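Local coordinates for protein quercetin 2,3-dioxygenase (Escherichia coli, PDB 1TQ5) that cleaves the flavonol quercetin with dioxygen in vitro as a metal-dependent dioxygenase of the two-domain cupin fold, although its physiological role is unknown, at residues H57-M62 and Q116-P121; D61-T66 and F90-A95; M120-G125 and V156-E161; H22-A27 and R41-D46. One frame throughout, in Å; residues are numbered along the deposited sequence.

Overall arrangement
Contacts 1, 2 and 4 belong to the N-terminal cupin domain and reach one antiparallel sheet, in which strands 40-48, 112-119, 63-70 and 90-94 follow in that order; contact 1 joins it to strand 53-59 of a smaller sheet. Contact 4 comes first along the chain, contact 3 last, and contacts 1 and 2 share Asp61 and Met62. The centres of contacts 1 and 2 are about 6 Å apart, each about 10 Å from that of contact 3, and those of contacts 3 and 4 about 18 Å. Met120 and Pro121 belong to contacts 1 and 3, so the chain runs from the metal site straight to the junction with the C-terminal cupin.

Contact 1: H57-M62 and Q116-P121; sequences HPHKDM and QIWIMP. With CD (cadmium ion), chain B.
His59 points the edge of its imidazole at the face of the Trp118 indole, an offset edge-to-face pair beside the metal site of the N-terminal cupin. The planes stand at 89°, and His59 CE1 comes within 3.3 Å of Trp118 CH2 on the six-membered ring. With His59 CG anti to the carbonyl carbon (chi1 -85°), the ring leans toward strand 112-119: CE1 meets the indole, and the adjoining His59 NE2 binds the cadmium ion at 2.3 Å, in company with His101 and two waters. Histidine suits the place because one flat ring can both coordinate and pack.

Met62, a selenomethionine here, sends CG away from its own backbone N (chi1 -167°), then bends twice. Its pliable chain crosses the indole at about a right angle in an oblique Met-aromatic contact, with Met62 CE 3.8 Å from Trp118 CE3. On its backbone side Met62 meets the rigid ring of Pro121, Pro121 CD lying 3.5 Å from Met62 CA. Were Trp118 an alanine, the CE1 side of the His59 ring would probably lose its aromatic partner, leaving the metal bond to do more of the work of fixing the ring, and Met62 CE would be left beside a gap. Gln116 reaches the site through solvent: a metal-bound water accepts a weak hydrogen bond from Trp118 NE1 and donates to Gln116 OE1 at 3.1 Å.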
loop_
_atom_site.group_PDB
_atom_site.type_symbol
_atom_site.label_atom_id
_atom_site.label_comp_id
_atom_site.label_asym_id
_atom_site.label_seq_id
_atom_site.Cartn_x
_atom_site.Cartn_y
_atom_site.Cartn_z
ATOM N N HIS A 57 6.997 -1.474 18.968
ATOM C CA HIS A 57 6.084 -2.614 19.050
ATOM C C HIS A 57 6.603 -3.751 18.171
ATOM O O HIS A 57 7.276 -3.515 17.161
ATOM C CB HIS A 57 4.679 -2.197 18.608
ATOM C CG HIS A 57 4.672 -1.210 17.483
ATOM N ND1 HIS A 57 5.100 -1.523 16.212
ATOM C CD2 HIS A 57 4.319 0.095 17.449
ATOM C CE1 HIS A 57 5.013 -0.451 15.445
ATOM N NE2 HIS A 57 4.542 0.544 16.170
ATOM N N PRO A 58 6.294 -5.002 18.541
ATOM C CA PRO A 58 6.736 -6.181 17.792
ATOM C C PRO A 58 5.869 -6.595 16.609
ATOM O O PRO A 58 4.680 -6.297 16.549
ATOM C CB PRO A 58 6.762 -7.262 18.864
ATOM C CG PRO A 58 5.517 -6.928 19.640
ATOM C CD PRO A 58 5.617 -5.407 19.788
ATOM N N HIS A 59 6.496 -7.303 15.679
ATOM C CA HIS A 59 5.837 -7.827 14.491
ATOM C C HIS A 59 6.455 -9.171 14.175
ATOM O O HIS A 59 7.638 -9.388 14.427
ATOM C CB HIS A 59 6.028 -6.900 13.296
ATOM C CG HIS A 59 5.023 -5.800 13.229
ATOM N ND1 HIS A 59 3.668 -6.041 13.175
ATOM C CD2 HIS A 59 5.170 -4.456 13.227
ATOM C CE1 HIS A 59 3.022 -4.891 13.146
ATOM N NE2 HIS A 59 3.910 -3.914 13.177
ATOM N N LYS A 60 5.652 -10.065 13.614
ATOM C CA LYS A 60 6.116 -11.395 13.270
ATOM C C LYS A 60 5.462 -11.801 11.954
ATOM O O LYS A 60 4.314 -11.452 11.696
ATOM C CB LYS A 60 5.719 -12.371 14.381
ATOM C CG LYS A 60 6.449 -13.698 14.371
ATOM C CD LYS A 60 5.898 -14.612 15.458
ATOM C CE LYS A 60 6.790 -15.818 15.689
ATOM N NZ LYS A 60 8.094 -15.435 16.306
ATOM N N ASP A 61 6.207 -12.526 11.126
ATOM C CA ASP A 61 5.723 -13.008 9.834
ATOM C C ASP A 61 4.790 -12.034 9.114
ATOM O O ASP A 61 3.571 -12.189 9.163
ATOM C CB ASP A 61 4.997 -14.346 10.009
ATOM C CG ASP A 61 5.756 -15.317 10.901
ATOM O OD1 ASP A 61 6.973 -15.509 10.686
ATOM O OD2 ASP A 61 5.128 -15.892 11.815
HETATM N N MSE A 62 5.359 -11.042 8.436
HETATM C CA MSE A 62 4.555 -10.063 7.708
HETATM C C MSE A 62 5.452 -9.062 6.990
HETATM O O MSE A 62 6.468 -8.623 7.535
HETATM C CB MSE A 62 3.621 -9.320 8.678
HETATM C CG MSE A 62 2.516 -8.489 8.024
HETATM SE SE MSE A 62 1.161 -9.437 7.262
HETATM C CE MSE A 62 0.194 -9.856 8.696
ATOM N N GLN A 116 0.135 2.653 5.067
ATOM C CA GLN A 116 0.824 1.559 5.748
ATOM C C GLN A 116 0.202 0.284 5.195
ATOM O O GLN A 116 -0.946 -0.031 5.494
ATOM C CB GLN A 116 0.617 1.637 7.261
ATOM C CG GLN A 116 1.595 2.554 7.969
ATOM C CD GLN A 116 3.020 2.031 7.930
ATOM O OE1 GLN A 116 3.336 1.000 8.528
ATOM N NE2 GLN A 116 3.885 2.739 7.224
ATOM N N ILE A 117 0.971 -0.435 4.386
ATOM C CA ILE A 117 0.510 -1.658 3.734
ATOM C C ILE A 117 1.108 -2.938 4.329
ATOM O O ILE A 117 2.316 -3.019 4.532
ATOM C CB ILE A 117 0.875 -1.619 2.235
ATOM C CG1 ILE A 117 0.430 -0.283 1.621
ATOM C CG2 ILE A 117 0.254 -2.800 1.511
ATOM C CD1 ILE A 117 -1.047 -0.007 1.744
ATOM N N TRP A 118 0.266 -3.936 4.592
ATOM C CA TRP A 118 0.733 -5.214 5.134
ATOM C C TRP A 118 0.470 -6.327 4.132
ATOM O O TRP A 118 -0.654 -6.498 3.655
ATOM C CB TRP A 118 0.021 -5.568 6.441
ATOM C CG TRP A 118 0.380 -4.718 7.628
ATOM C CD1 TRP A 118 0.859 -3.435 7.615
ATOM C CD2 TRP A 118 0.186 -5.056 9.006
ATOM N NE1 TRP A 118 0.967 -2.956 8.897
ATOM C CE2 TRP A 118 0.560 -3.930 9.770
ATOM C CE3 TRP A 118 -0.275 -6.202 9.667
ATOM C CZ2 TRP A 118 0.487 -3.913 11.169
ATOM C CZ3 TRP A 118 -0.349 -6.186 11.056
ATOM C CH2 TRP A 118 0.030 -5.048 11.791
ATOM N N ILE A 119 1.513 -7.087 3.820
ATOM C CA ILE A 119 1.396 -8.188 2.879
ATOM C C ILE A 119 1.843 -9.489 3.534
ATOM O O ILE A 119 2.956 -9.585 4.048
ATOM C CB ILE A 119 2.244 -7.914 1.626
ATOM C CG1 ILE A 119 1.659 -6.712 0.880
ATOM C CG2 ILE A 119 2.277 -9.152 0.717
ATOM C CD1 ILE A 119 2.527 -6.212 -0.245
HETATM N N MSE A 120 0.965 -10.484 3.534
HETATM C CA MSE A 120 1.306 -11.770 4.130
HETATM C C MSE A 120 2.407 -12.446 3.328
HETATM O O MSE A 120 2.291 -12.608 2.120
HETATM C CB MSE A 120 0.090 -12.695 4.171
HETATM C CG MSE A 120 0.445 -14.105 4.606
HETATM SE SE MSE A 120 -0.941 -15.243 4.613
HETATM C CE MSE A 120 -1.304 -15.304 6.380
ATOM N N PRO A 121 3.497 -12.848 3.993
ATOM C CA PRO A 121 4.577 -13.508 3.259
ATOM C C PRO A 121 4.176 -14.951 2.963
ATOM O O PRO A 121 3.596 -15.622 3.816
ATOM C CB PRO A 121 5.749 -13.410 4.228
ATOM C CG PRO A 121 5.076 -13.549 5.566
ATOM C CD PRO A 121 3.849 -12.668 5.414
HETATM CD CD CD B . 3.876 -1.627 13.190
HETATM O O HOH W 1 2.916 -0.959 10.949
HETATM O O HOH W 2 1.321 -2.075 13.820
#

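Contact 2: D61-T66 and F90-A95; sequences DMEILT and FQIMSA
Ile64 and Met93 form a hydrogen-bonded pair of antiparallel strands in the N-terminal cupin barrel: Ile64 N donates to Met93 O at 2.7 Å, and Met93 N returns to Ile64 O at 2.9 Å. Two residues on, Thr66 N reaches Gln91 O at 2.9 Å, while the return bond from Gln91 N to Thr66 O is more bent (136°). At the other end Ala95 N gives a nearly straight bond to Met62 O, past the end of strand 90-94.

Beside Ile64 and Met93, the extended Gln91 lies alongside Thr66 and directs NE2 to Thr66 OG1 at 3.0 Å, in its amide plane; Gln116 also bonds that hydroxyl, and Tyr130 takes Gln91 OE1. On the face of Leu65 and Ile92, Ser94 OG donates to the syn side of Glu63 OE2 at 2.6 Å, 23° out of the carboxylate plane. A buried carboxylate needs such company: Glu63 OE1 has a bond from His157 N and a salt bridge to Arg129, which also bonds Ser94 OG.

Strand 63-70 is flanked across the sheet by 112-119, and strand 90-94 by 129-133, while Met93 packs on the metal ligand His101 of strand 99-104.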
loop_
_atom_site.group_PDB
_atom_site.type_symbol
_atom_site.label_atom_id
_atom_site.label_comp_id
_atom_site.label_asym_id
_atom_site.label_seq_id
_atom_site.Cartn_x
_atom_site.Cartn_y
_atom_site.Cartn_z
ATOM N N ASP A 61 6.207 -12.526 11.126
ATOM C CA ASP A 61 5.723 -13.008 9.834
ATOM C C ASP A 61 4.790 -12.034 9.114
ATOM O O ASP A 61 3.571 -12.189 9.163
ATOM C CB ASP A 61 4.997 -14.346 10.009
ATOM C CG ASP A 61 5.756 -15.317 10.901
ATOM O OD1 ASP A 61 6.973 -15.509 10.686
ATOM O OD2 ASP A 61 5.128 -15.892 11.815
HETATM N N MSE A 62 5.359 -11.042 8.436
HETATM C CA MSE A 62 4.555 -10.063 7.708
HETATM C C MSE A 62 5.452 -9.062 6.990
HETATM O O MSE A 62 6.468 -8.623 7.535
HETATM C CB MSE A 62 3.621 -9.320 8.678
HETATM C CG MSE A 62 2.516 -8.489 8.024
HETATM SE SE MSE A 62 1.161 -9.437 7.262
HETATM C CE MSE A 62 0.194 -9.856 8.696
ATOM N N GLU A 63 5.086 -8.724 5.758
ATOM C CA GLU A 63 5.836 -7.755 4.965
ATOM C C GLU A 63 5.131 -6.420 5.166
ATOM O O GLU A 63 3.965 -6.271 4.797
ATOM C CB GLU A 63 5.814 -8.130 3.478
ATOM C CG GLU A 63 6.400 -9.507 3.161
ATOM C CD GLU A 63 7.908 -9.575 3.368
ATOM O OE1 GLU A 63 8.658 -9.109 2.485
ATOM O OE2 GLU A 63 8.342 -10.087 4.421
ATOM N N ILE A 64 5.829 -5.461 5.763
ATOM C CA ILE A 64 5.251 -4.146 6.020
ATOM C C ILE A 64 5.821 -3.092 5.084
ATOM O O ILE A 64 7.004 -2.758 5.151
ATOM C CB ILE A 64 5.509 -3.691 7.469
ATOM C CG1 ILE A 64 5.111 -4.796 8.448
ATOM C CG2 ILE A 64 4.715 -2.424 7.756
ATOM C CD1 ILE A 64 3.654 -5.182 8.384
ATOM N N LEU A 65 4.966 -2.563 4.217
ATOM C CA LEU A 65 5.379 -1.550 3.259
ATOM C C LEU A 65 4.806 -0.180 3.600
ATOM O O LEU A 65 3.630 -0.060 3.935
ATOM C CB LEU A 65 4.916 -1.945 1.861
ATOM C CG LEU A 65 5.038 -0.859 0.791
ATOM C CD1 LEU A 65 6.491 -0.707 0.372
ATOM C CD2 LEU A 65 4.175 -1.233 -0.397
ATOM N N THR A 66 5.640 0.851 3.509
ATOM C CA THR A 66 5.200 2.216 3.783
ATOM C C THR A 66 5.387 3.104 2.546
ATOM O O THR A 66 6.427 3.053 1.894
ATOM C CB THR A 66 6.011 2.863 4.926
ATOM O OG1 THR A 66 5.989 2.015 6.084
ATOM C CG2 THR A 66 5.428 4.224 5.280
ATOM N N PHE A 90 9.342 4.985 -0.713
ATOM C CA PHE A 90 8.836 3.758 -0.119
ATOM C C PHE A 90 9.877 3.178 0.824
ATOM O O PHE A 90 11.035 3.585 0.825
ATOM C CB PHE A 90 8.577 2.706 -1.205
ATOM C CG PHE A 90 7.444 3.037 -2.140
ATOM C CD1 PHE A 90 6.146 2.631 -1.852
ATOM C CD2 PHE A 90 7.683 3.717 -3.326
ATOM C CE1 PHE A 90 5.099 2.897 -2.742
ATOM C CE2 PHE A 90 6.648 3.988 -4.218
ATOM C CZ PHE A 90 5.352 3.576 -3.926
ATOM N N GLN A 91 9.448 2.209 1.621
ATOM C CA GLN A 91 10.328 1.501 2.528
ATOM C C GLN A 91 9.609 0.184 2.757
ATOM O O GLN A 91 8.382 0.130 2.712
ATOM C CB GLN A 91 10.514 2.257 3.852
ATOM C CG GLN A 91 9.408 2.065 4.893
ATOM C CD GLN A 91 9.671 2.836 6.178
ATOM O OE1 GLN A 91 10.802 3.221 6.462
ATOM N NE2 GLN A 91 8.624 3.054 6.966
ATOM N N ILE A 92 10.361 -0.890 2.949
ATOM C CA ILE A 92 9.727 -2.169 3.205
ATOM C C ILE A 92 10.488 -2.889 4.301
ATOM O O ILE A 92 11.707 -2.753 4.420
ATOM C CB ILE A 92 9.661 -3.045 1.934
ATOM C CG1 ILE A 92 8.796 -4.282 2.208
ATOM C CG2 ILE A 92 11.055 -3.456 1.499
ATOM C CD1 ILE A 92 8.487 -5.109 0.974
HETATM N N MSE A 93 9.756 -3.641 5.111
HETATM C CA MSE A 93 10.346 -4.382 6.213
HETATM C C MSE A 93 9.685 -5.753 6.337
HETATM O O MSE A 93 8.462 -5.873 6.249
HETATM C CB MSE A 93 10.148 -3.588 7.503
HETATM C CG MSE A 93 10.818 -4.151 8.740
HETATM SE SE MSE A 93 10.478 -3.090 10.174
HETATM C CE MSE A 93 8.917 -3.794 10.738
ATOM N N SER A 94 10.500 -6.783 6.520
ATOM C CA SER A 94 10.000 -8.138 6.695
ATOM C C SER A 94 10.152 -8.467 8.173
ATOM O O SER A 94 11.269 -8.515 8.685
ATOM C CB SER A 94 10.821 -9.132 5.866
ATOM O OG SER A 94 10.651 -8.919 4.476
ATOM N N ALA A 95 9.034 -8.675 8.865
ATOM C CA ALA A 95 9.089 -8.995 10.288
ATOM C C ALA A 95 9.797 -10.334 10.497
ATOM O O ALA A 95 10.456 -10.549 11.514
ATOM C CB ALA A 95 7.681 -9.046 10.876
#

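Contact 3: M120-G125 and V156-E161; sequences MPEENG and VHQDME
Gln158 uses its side-chain amide to hold the backbone of Met120, at a junction of two irregular loops where the N-terminal cupin of this bicupin meets the C-terminal one. Gln158 NE2 donates to Met120 O at 2.8 Å, with the acceptor close to the amide plane. A backbone bond lies next to it, from Glu122 N to His157 O at 3.0 Å, and the same carbonyl receives a CA-H...O contact from Pro121 CA. Proline, with no N-H of its own, brings its CA-H to this oxygen while the next residue supplies the amide.

Around this first shell sit two acidic side chains. The aliphatic part of Glu122 lies against the Gln158 amide, Glu122 CB being 3.4 Å from Gln158 OE1. Glu123 is extended beyond CG and brings OE1 to 2.6 Å from His157 ND1, its carboxylate turned 67° from the ring.

What places the amide is its own bend: CG is anti to the backbone N, the chain folds at chi2 (47°), and Gln158 OE1 accepts from Asp159 N at 2.6 Å. A leucine in place of Gln158 would probably leave Met120 O without this donor and Asp159 N without this acceptor. Further out, Arg181 bonds Asp159 O, and inverse gamma turns centre on His157 and Asp159, the latter closed by Met160 N to Gln158 O at 2.6 Å.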
loop_
_atom_site.group_PDB
_atom_site.type_symbol
_atom_site.label_atom_id
_atom_site.label_comp_id
_atom_site.label_asym_id
_atom_site.label_seq_id
_atom_site.Cartn_x
_atom_site.Cartn_y
_atom_site.Cartn_z
HETATM N N MSE A 120 0.965 -10.484 3.534
HETATM C CA MSE A 120 1.306 -11.770 4.130
HETATM C C MSE A 120 2.407 -12.446 3.328
HETATM O O MSE A 120 2.291 -12.608 2.120
HETATM C CB MSE A 120 0.090 -12.695 4.171
HETATM C CG MSE A 120 0.445 -14.105 4.606
HETATM SE SE MSE A 120 -0.941 -15.243 4.613
HETATM C CE MSE A 120 -1.304 -15.304 6.380
ATOM N N PRO A 121 3.497 -12.848 3.993
ATOM C CA PRO A 121 4.577 -13.508 3.259
ATOM C C PRO A 121 4.176 -14.951 2.963
ATOM O O PRO A 121 3.596 -15.622 3.816
ATOM C CB PRO A 121 5.749 -13.410 4.228
ATOM C CG PRO A 121 5.076 -13.549 5.566
ATOM C CD PRO A 121 3.849 -12.668 5.414
ATOM N N GLU A 122 4.463 -15.423 1.757
ATOM C CA GLU A 122 4.110 -16.791 1.404
ATOM C C GLU A 122 5.010 -17.754 2.161
ATOM O O GLU A 122 4.684 -18.930 2.326
ATOM C CB GLU A 122 4.225 -17.010 -0.107
ATOM C CG GLU A 122 5.600 -16.774 -0.702
ATOM C CD GLU A 122 5.590 -16.889 -2.217
ATOM O OE1 GLU A 122 5.128 -17.930 -2.732
ATOM O OE2 GLU A 122 6.042 -15.941 -2.895
ATOM N N GLU A 123 6.144 -17.234 2.627
ATOM C CA GLU A 123 7.104 -18.010 3.402
ATOM C C GLU A 123 7.164 -17.429 4.813
ATOM O O GLU A 123 7.362 -16.225 4.987
ATOM C CB GLU A 123 8.496 -17.960 2.747
ATOM C CG GLU A 123 8.946 -16.572 2.287
ATOM C CD GLU A 123 10.368 -16.564 1.732
ATOM O OE1 GLU A 123 10.776 -15.552 1.121
ATOM O OE2 GLU A 123 11.084 -17.570 1.912
ATOM N N ASN A 124 6.978 -18.281 5.816
ATOM C CA ASN A 124 7.007 -17.834 7.204
ATOM C C ASN A 124 8.340 -18.132 7.879
ATOM O O ASN A 124 9.085 -19.012 7.448
ATOM C CB ASN A 124 5.883 -18.500 8.004
ATOM C CG ASN A 124 4.509 -18.188 7.450
ATOM O OD1 ASN A 124 4.123 -17.024 7.329
ATOM N ND2 ASN A 124 3.758 -19.231 7.111
ATOM N N GLY A 125 8.628 -17.387 8.942
ATOM C CA GLY A 125 9.863 -17.584 9.678
ATOM C C GLY A 125 11.123 -17.201 8.925
ATOM O O GLY A 125 12.183 -17.785 9.153
ATOM N N VAL A 156 9.912 -8.583 -2.372
ATOM C CA VAL A 156 8.819 -8.849 -1.452
ATOM C C VAL A 156 8.735 -10.367 -1.388
ATOM O O VAL A 156 8.808 -11.038 -2.415
ATOM C CB VAL A 156 7.477 -8.225 -1.955
ATOM C CG1 VAL A 156 7.024 -8.888 -3.243
ATOM C CG2 VAL A 156 6.411 -8.347 -0.876
ATOM N N HIS A 157 8.618 -10.907 -0.179
ATOM C CA HIS A 157 8.543 -12.353 0.018
ATOM C C HIS A 157 7.128 -12.881 -0.182
ATOM O O HIS A 157 6.528 -13.462 0.723
ATOM C CB HIS A 157 9.039 -12.709 1.420
ATOM C CG HIS A 157 10.480 -12.378 1.647
ATOM N ND1 HIS A 157 11.505 -13.026 0.991
ATOM C CD2 HIS A 157 11.069 -11.457 2.446
ATOM C CE1 HIS A 157 12.662 -12.519 1.376
ATOM N NE2 HIS A 157 12.426 -11.565 2.258
ATOM N N GLN A 158 6.602 -12.677 -1.382
ATOM C CA GLN A 158 5.260 -13.119 -1.717
ATOM C C GLN A 158 5.126 -13.067 -3.231
ATOM O O GLN A 158 5.726 -12.210 -3.882
ATOM C CB GLN A 158 4.234 -12.199 -1.036
ATOM C CG GLN A 158 2.766 -12.507 -1.305
ATOM C CD GLN A 158 2.428 -13.979 -1.166
ATOM O OE1 GLN A 158 2.609 -14.757 -2.101
ATOM N NE2 GLN A 158 1.941 -14.368 0.006
ATOM N N ASP A 159 4.369 -14.000 -3.792
ATOM C CA ASP A 159 4.164 -14.049 -5.235
ATOM C C ASP A 159 3.259 -12.891 -5.644
ATOM O O ASP A 159 2.115 -13.100 -6.050
ATOM C CB ASP A 159 3.507 -15.377 -5.631
ATOM C CG ASP A 159 3.324 -15.514 -7.132
ATOM O OD1 ASP A 159 2.452 -16.303 -7.559
ATOM O OD2 ASP A 159 4.062 -14.844 -7.887
HETATM N N MSE A 160 3.765 -11.669 -5.532
HETATM C CA MSE A 160 2.966 -10.504 -5.891
HETATM C C MSE A 160 3.801 -9.362 -6.449
HETATM O O MSE A 160 4.976 -9.218 -6.127
HETATM C CB MSE A 160 2.183 -10.004 -4.666
HETATM C CG MSE A 160 3.018 -9.261 -3.621
HETATM SE SE MSE A 160 3.347 -7.520 -4.043
HETATM C CE MSE A 160 1.789 -6.773 -3.511
ATOM N N GLU A 161 3.174 -8.554 -7.296
ATOM C CA GLU A 161 3.826 -7.393 -7.881
ATOM C C GLU A 161 3.008 -6.153 -7.537
ATOM O O GLU A 161 1.778 -6.204 -7.494
ATOM C CB GLU A 161 3.906 -7.523 -9.399
ATOM C CG GLU A 161 4.695 -8.711 -9.895
ATOM C CD GLU A 161 4.837 -8.695 -11.400
ATOM O OE1 GLU A 161 3.809 -8.501 -12.086
ATOM O OE2 GLU A 161 5.968 -8.877 -11.898
#

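Contact 4: H22-A27 and R41-D46; sequences HTFSFA and RVINDD
Phe26 and Val42 make the closely packed side of this contact, where the loop following strand 18-22 folds back over strand 40-48 of the N-terminal cupin. Phe26 CD1 lies 3.7 Å from Val42 CG1, and the side-chain amide of Asn44 stands over the ring's face with its plane 87° to it. Phe26 reaches this spot because its CG is anti to the backbone N (chi1 -169°). Its CB also packs on a face of the His22 imidazole, 3.6 Å above the ring plane, so flat groups and a branched valine fill the space closely. Nearby, Thr23 CG2 sits over the centre of the Phe24 ring, a CH-pi packing of methyl on ring within the loop.

The opposing behaviour appears where the loop leaves the strand. His22 and Asn44 form a non-hydrogen-bonded antiparallel pair, and Thr23 N still donates directly to Ile43 O at 3.0 Å. Beyond it, one water accepts from both Phe24 N, at 2.9 Å, and Ile43 N, at 3.0 Å. A second water links Thr23 OG1, 2.7 Å away, to Ile43 O. Past this water-bridged place Arg41 and Val42 both face Trp118 in a classic beta bulge.

Chemically, water takes over from direct pairing as the loop diverges: the amides of Phe24 and Ile43 keep an acceptor although their backbones no longer meet, while aromatic packing holds the loop against the strand.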
loop_
_atom_site.group_PDB
_atom_site.type_symbol
_atom_site.label_atom_id
_atom_site.label_comp_id
_atom_site.label_asym_id
_atom_site.label_seq_id
_atom_site.Cartn_x
_atom_site.Cartn_y
_atom_site.Cartn_z
ATOM N N HIS A 22 -9.088 2.730 7.603
ATOM C CA HIS A 22 -8.765 1.328 7.340
ATOM C C HIS A 22 -9.522 0.756 6.163
ATOM O O HIS A 22 -10.756 0.762 6.146
ATOM C CB HIS A 22 -9.099 0.478 8.566
ATOM C CG HIS A 22 -8.459 0.959 9.826
ATOM N ND1 HIS A 22 -7.094 0.966 10.009
ATOM C CD2 HIS A 22 -8.997 1.467 10.960
ATOM C CE1 HIS A 22 -6.816 1.461 11.202
ATOM N NE2 HIS A 22 -7.953 1.772 11.799
ATOM N N THR A 23 -8.791 0.235 5.185
ATOM C CA THR A 23 -9.441 -0.359 4.030
ATOM C C THR A 23 -10.022 -1.729 4.383
ATOM O O THR A 23 -11.078 -2.106 3.874
ATOM C CB THR A 23 -8.464 -0.516 2.858
ATOM O OG1 THR A 23 -8.105 0.782 2.364
ATOM C CG2 THR A 23 -9.098 -1.328 1.739
ATOM N N PHE A 24 -9.324 -2.465 5.250
ATOM C CA PHE A 24 -9.748 -3.802 5.678
ATOM C C PHE A 24 -9.827 -3.868 7.196
ATOM O O PHE A 24 -9.265 -3.020 7.897
ATOM C CB PHE A 24 -8.741 -4.877 5.239
ATOM C CG PHE A 24 -8.448 -4.886 3.768
ATOM C CD1 PHE A 24 -9.387 -5.354 2.861
ATOM C CD2 PHE A 24 -7.234 -4.406 3.291
ATOM C CE1 PHE A 24 -9.130 -5.344 1.498
ATOM C CE2 PHE A 24 -6.965 -4.389 1.929
ATOM C CZ PHE A 24 -7.918 -4.860 1.030
ATOM N N SER A 25 -10.513 -4.898 7.693
ATOM C CA SER A 25 -10.645 -5.116 9.127
ATOM C C SER A 25 -9.263 -4.935 9.747
ATOM O O SER A 25 -8.283 -5.540 9.296
ATOM C CB SER A 25 -11.147 -6.538 9.404
ATOM O OG SER A 25 -12.345 -6.802 8.698
ATOM N N PHE A 26 -9.183 -4.096 10.770
ATOM C CA PHE A 26 -7.917 -3.827 11.440
ATOM C C PHE A 26 -8.142 -3.647 12.937
ATOM O O PHE A 26 -9.039 -2.913 13.353
ATOM C CB PHE A 26 -7.283 -2.554 10.877
ATOM C CG PHE A 26 -5.861 -2.339 11.316
ATOM C CD1 PHE A 26 -4.828 -3.079 10.753
ATOM C CD2 PHE A 26 -5.552 -1.399 12.292
ATOM C CE1 PHE A 26 -3.505 -2.882 11.158
ATOM C CE2 PHE A 26 -4.231 -1.197 12.705
ATOM C CZ PHE A 26 -3.209 -1.941 12.135
ATOM N N ALA A 27 -7.325 -4.315 13.741
ATOM C CA ALA A 27 -7.437 -4.212 15.192
ATOM C C ALA A 27 -8.879 -4.437 15.636
ATOM O O ALA A 27 -9.407 -5.539 15.500
ATOM C CB ALA A 27 -6.952 -2.844 15.652
ATOM N N ARG A 41 -3.371 -7.765 3.224
ATOM C CA ARG A 41 -4.121 -7.797 4.466
ATOM C C ARG A 41 -4.484 -6.446 5.069
ATOM O O ARG A 41 -5.541 -6.306 5.681
ATOM C CB ARG A 41 -3.347 -8.621 5.506
ATOM C CG ARG A 41 -3.142 -10.092 5.126
ATOM C CD ARG A 41 -4.466 -10.757 4.779
ATOM N NE ARG A 41 -4.347 -12.204 4.638
ATOM C CZ ARG A 41 -4.088 -13.037 5.643
ATOM N NH1 ARG A 41 -3.917 -12.568 6.874
ATOM N NH2 ARG A 41 -4.001 -14.342 5.419
ATOM N N VAL A 42 -3.618 -5.454 4.894
ATOM C CA VAL A 42 -3.861 -4.138 5.476
ATOM C C VAL A 42 -3.494 -2.958 4.568
ATOM O O VAL A 42 -2.481 -2.986 3.866
ATOM C CB VAL A 42 -3.051 -3.977 6.789
ATOM C CG1 VAL A 42 -3.343 -2.637 7.435
ATOM C CG2 VAL A 42 -3.368 -5.117 7.753
ATOM N N ILE A 43 -4.349 -1.938 4.575
ATOM C CA ILE A 43 -4.111 -0.691 3.851
ATOM C C ILE A 43 -4.651 0.388 4.765
ATOM O O ILE A 43 -5.867 0.616 4.846
ATOM C CB ILE A 43 -4.850 -0.571 2.493
ATOM C CG1 ILE A 43 -4.151 -1.397 1.418
ATOM C CG2 ILE A 43 -4.828 0.893 2.026
ATOM C CD1 ILE A 43 -4.215 -2.861 1.647
ATOM N N ASN A 44 -3.746 1.030 5.488
ATOM C CA ASN A 44 -4.134 2.087 6.384
ATOM C C ASN A 44 -3.646 3.415 5.830
ATOM O O ASN A 44 -2.481 3.568 5.463
ATOM C CB ASN A 44 -3.565 1.852 7.785
ATOM C CG ASN A 44 -4.242 0.699 8.503
ATOM O OD1 ASN A 44 -5.363 0.317 8.161
ATOM N ND2 ASN A 44 -3.572 0.148 9.513
ATOM N N ASP A 45 -4.576 4.353 5.745
ATOM C CA ASP A 45 -4.322 5.699 5.250
ATOM C C ASP A 45 -4.131 6.515 6.525
ATOM O O ASP A 45 -5.112 6.930 7.141
ATOM C CB ASP A 45 -5.560 6.174 4.487
ATOM C CG ASP A 45 -5.353 7.497 3.782
ATOM O OD1 ASP A 45 -4.639 8.367 4.330
ATOM O OD2 ASP A 45 -5.932 7.670 2.683
ATOM N N ASP A 46 -2.880 6.736 6.922
ATOM C CA ASP A 46 -2.588 7.459 8.165
ATOM C C ASP A 46 -2.068 8.883 8.043
ATOM O O ASP A 46 -1.239 9.198 7.191
ATOM C CB ASP A 46 -1.571 6.689 9.022
ATOM C CG ASP A 46 -1.977 5.251 9.281
ATOM O OD1 ASP A 46 -3.189 4.979 9.364
ATOM O OD2 ASP A 46 -1.072 4.396 9.419
HETATM O O HOH W 3 -7.245 3.085 3.448
HETATM O O HOH W 4 -6.740 -1.982 6.435
#